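Local coordinates for protein putative acyl-CoA thioester hydrolase (Yersinia pestis KIM10+, PDB 5DM5) that probably hydrolyses acyl-CoA thioesters to free CoA and the carboxylic acid, working as a hexamer of hot-dog-fold subunits, at residues Val67-Met72 with Ala123-Val128. Numbering follows the deposited sequence.
Sequences VRVDGM and AVFTYV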
ATOM      1  N   VAL B  67     -20.465   5.580  14.251  1.00 36.01           N
ATOM      2  CA  VAL B  67     -21.763   4.884  14.224  1.00 37.26           C
ATOM      3  C   VAL B  67     -22.703   5.464  13.203  1.00 35.07           C
ATOM      4  O   VAL B  67     -23.692   4.850  12.842  1.00 36.01           O
ATOM      5  CB  VAL B  67     -22.519   4.893  15.579  1.00 42.49           C
ATOM      6  CG1 VAL B  67     -21.746   4.113  16.612  1.00 48.79           C
ATOM      7  CG2 VAL B  67     -22.818   6.289  16.065  1.00 35.86           C
ATOM      8  N   ARG B  68     -22.431   6.684  12.784  1.00 37.75           N
ATOM      9  CA  ARG B  68     -23.347   7.340  11.872  1.00 36.61           C
ATOM     10  C   ARG B  68     -22.577   8.396  11.075  1.00 36.75           C
ATOM     11  O   ARG B  68     -21.583   8.908  11.546  1.00 36.15           O
ATOM     12  CB  ARG B  68     -24.483   7.953  12.688  1.00 43.09           C
ATOM     13  CG  ARG B  68     -25.680   8.537  11.979  1.00 46.08           C
ATOM     14  CD  ARG B  68     -26.634   9.017  13.071  1.00 51.68           C
ATOM     15  NE  ARG B  68     -27.963   9.382  12.601  1.00 61.85           N
ATOM     16  CZ  ARG B  68     -28.980   8.532  12.512  1.00 65.07           C
ATOM     17  NH1 ARG B  68     -28.820   7.265  12.869  1.00 64.37           N
ATOM     18  NH2 ARG B  68     -30.159   8.952  12.079  1.00 70.48           N
ATOM     19  N   VAL B  69     -22.984   8.665   9.847  1.00 38.84           N
ATOM     20  CA  VAL B  69     -22.395   9.749   9.066  1.00 38.23           C
ATOM     21  C   VAL B  69     -23.552  10.537   8.478  1.00 42.75           C
ATOM     22  O   VAL B  69     -24.425   9.979   7.818  1.00 41.56           O
ATOM     23  CB  VAL B  69     -21.491   9.275   7.948  1.00 36.45           C
ATOM     24  CG1 VAL B  69     -20.909  10.489   7.248  1.00 34.95           C
ATOM     25  CG2 VAL B  69     -20.387   8.439   8.511  1.00 37.66           C
ATOM     26  N   ASP B  70     -23.590  11.829   8.744  1.00 41.90           N
ATOM     27  CA  ASP B  70     -24.763  12.584   8.376  1.00 41.07           C
ATOM     28  C   ASP B  70     -24.449  13.656   7.332  1.00 43.66           C
ATOM     29  O   ASP B  70     -23.434  14.343   7.426  1.00 40.46           O
ATOM     30  CB  ASP B  70     -25.299  13.249   9.643  1.00 42.53           C
ATOM     31  CG  ASP B  70     -25.703  12.247  10.706  1.00 44.15           C
ATOM     32  OD1 ASP B  70     -26.453  11.305  10.381  1.00 48.96           O
ATOM     33  OD2 ASP B  70     -25.201  12.370  11.854  1.00 39.74           O
ATOM     34  N   GLY B  71     -25.334  13.820   6.357  1.00 46.02           N
ATOM     35  CA  GLY B  71     -25.265  14.962   5.468  1.00 47.42           C
ATOM     36  C   GLY B  71     -23.951  15.264   4.780  1.00 48.13           C
ATOM     37  O   GLY B  71     -23.458  16.393   4.851  1.00 47.47           O
ATOM     38  N   MET B  72     -23.349  14.267   4.152  1.00 47.04           N
ATOM     39  CA  MET B  72     -22.122  14.533   3.414  1.00 46.65           C
ATOM     40  C   MET B  72     -22.377  15.106   2.026  1.00 49.41           C
ATOM     41  O   MET B  72     -23.209  14.600   1.285  1.00 52.17           O
ATOM     42  CB  MET B  72     -21.276  13.280   3.287  1.00 44.80           C
ATOM     43  CG  MET B  72     -20.018  13.521   2.471  1.00 47.21           C
ATOM     44  SD  MET B  72     -18.559  13.181   3.436  1.00 39.29           S
ATOM     45  CE  MET B  72     -18.957  11.517   3.945  1.00 50.49           C
ATOM     46  N   ALA B 123     -19.131  17.044   6.613  1.00 39.05           N
ATOM     47  CA  ALA B 123     -20.160  16.108   7.045  1.00 38.24           C
ATOM     48  C   ALA B 123     -20.271  16.086   8.558  1.00 39.52           C
ATOM     49  O   ALA B 123     -19.409  16.611   9.245  1.00 40.97           O
ATOM     50  CB  ALA B 123     -19.870  14.732   6.519  1.00 40.27           C
ATOM     51  N   VAL B 124     -21.335  15.488   9.078  1.00 38.51           N
ATOM     52  CA  VAL B 124     -21.509  15.431  10.519  1.00 38.75           C
ATOM     53  C   VAL B 124     -21.452  13.985  11.009  1.00 38.22           C
ATOM     54  O   VAL B 124     -22.395  13.211  10.903  1.00 36.63           O
ATOM     55  CB  VAL B 124     -22.826  16.090  10.940  1.00 42.88           C
ATOM     56  CG1 VAL B 124     -22.979  16.050  12.447  1.00 36.21           C
ATOM     57  CG2 VAL B 124     -22.867  17.527  10.439  1.00 44.90           C
ATOM     58  N   PHE B 125     -20.318  13.669  11.608  1.00 35.96           N
ATOM     59  CA  PHE B 125     -19.979  12.327  12.029  1.00 36.36           C
ATOM     60  C   PHE B 125     -20.391  11.965  13.431  1.00 38.83           C
ATOM     61  O   PHE B 125     -20.291  12.787  14.321  1.00 42.77           O
ATOM     62  CB  PHE B 125     -18.479  12.169  11.886  1.00 41.82           C
ATOM     63  CG  PHE B 125     -18.060  11.826  10.508  1.00 39.31           C
ATOM     64  CD1 PHE B 125     -18.248  12.717   9.483  1.00 34.58           C
ATOM     65  CD2 PHE B 125     -17.464  10.611  10.245  1.00 36.83           C
ATOM     66  CE1 PHE B 125     -17.878  12.396   8.227  1.00 36.63           C
ATOM     67  CE2 PHE B 125     -17.080  10.293   8.987  1.00 36.19           C
ATOM     68  CZ  PHE B 125     -17.286  11.183   7.972  1.00 35.91           C
ATOM     69  N   THR B 126     -20.809  10.720  13.648  1.00 37.41           N
ATOM     70  CA  THR B 126     -21.229  10.311  14.991  1.00 38.36           C
ATOM     71  C   THR B 126     -20.453   9.095  15.471  1.00 40.15           C
ATOM     72  O   THR B 126     -20.578   7.996  14.885  1.00 40.35           O
ATOM     73  CB  THR B 126     -22.723   9.940  15.038  1.00 39.19           C
ATOM     74  OG1 THR B 126     -23.521  10.961  14.414  1.00 43.20           O
ATOM     75  CG2 THR B 126     -23.156   9.715  16.464  1.00 35.24           C
ATOM     76  N   TYR B 127     -19.682   9.295  16.548  1.00 43.90           N
ATOM     77  CA  TYR B 127     -18.826   8.249  17.145  1.00 44.06           C
ATOM     78  C   TYR B 127     -19.346   7.903  18.524  1.00 42.62           C
ATOM     79  O   TYR B 127     -20.087   8.683  19.124  1.00 45.88           O
ATOM     80  CB  TYR B 127     -17.360   8.683  17.301  1.00 44.13           C
ATOM     81  CG  TYR B 127     -16.632   9.076  16.046  1.00 38.38           C
ATOM     82  CD1 TYR B 127     -15.787   8.201  15.398  1.00 35.66           C
ATOM     83  CD2 TYR B 127     -16.767  10.351  15.539  1.00 37.64           C
ATOM     84  CE1 TYR B 127     -15.120   8.582  14.264  1.00 35.14           C
ATOM     85  CE2 TYR B 127     -16.113  10.736  14.415  1.00 37.49           C
ATOM     86  CZ  TYR B 127     -15.290   9.857  13.773  1.00 36.40           C
ATOM     87  OH  TYR B 127     -14.639  10.278  12.628  1.00 36.87           O
ATOM     88  N   VAL B 128     -18.906   6.772  19.060  1.00 40.52           N
ATOM     89  CA  VAL B 128     -19.351   6.348  20.384  1.00 45.80           C
ATOM     90  C   VAL B 128     -18.277   5.738  21.313  1.00 50.42           C
ATOM     91  O   VAL B 128     -17.649   4.749  20.944  1.00 51.86           O
ATOM     92  CB  VAL B 128     -20.481   5.324  20.219  1.00 45.25           C
ATOM     93  CG1 VAL B 128     -20.768   4.620  21.533  1.00 51.31           C
ATOM     94  CG2 VAL B 128     -21.734   5.998  19.671  1.00 44.03           C
TER
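One face of the Phe125 ring lies against Val69, whose CG1 sits 3.9 Å from the ring centroid and 21° off its normal, a CH-pi contact displaced toward the CE1–CZ rim. Val69 sets its CG2 anti to its own carbonyl carbon (chi1 -178°), and this second methyl reaches CE2 of the same ring. Met72 CE approaches the ring obliquely, while its SD packs 3.7 Å from Ala123 CB. Met48 of helix 43-60 and Met45 of the second subunit also pack on Phe125, and Val69 and Met72 pair antiparallel with a strand of that subunit. The pair Val69–Phe125 is non-hydrogen-bonded; antiparallel hydrogen-bonded pairs flank it, Asp70 with Val124 and Arg68 with Thr126. At the latter a classic beta bulge sets Val67 and Arg68 against one residue: Thr126 O accepts from Val67 N almost end-on and from Arg68 N on a lone pair at 3.1 Å. Arg68 lies beside Thr126 at its base, CB to CB; its extended chain then leads away, and Arg68 NE forms a salt bridge with Asp70 OD1 (3.3 Å). The two strands thus present an apolar face to the central hot-dog helix and a more polar, more exposed face on which Arg68 and Asp70 pair their charges.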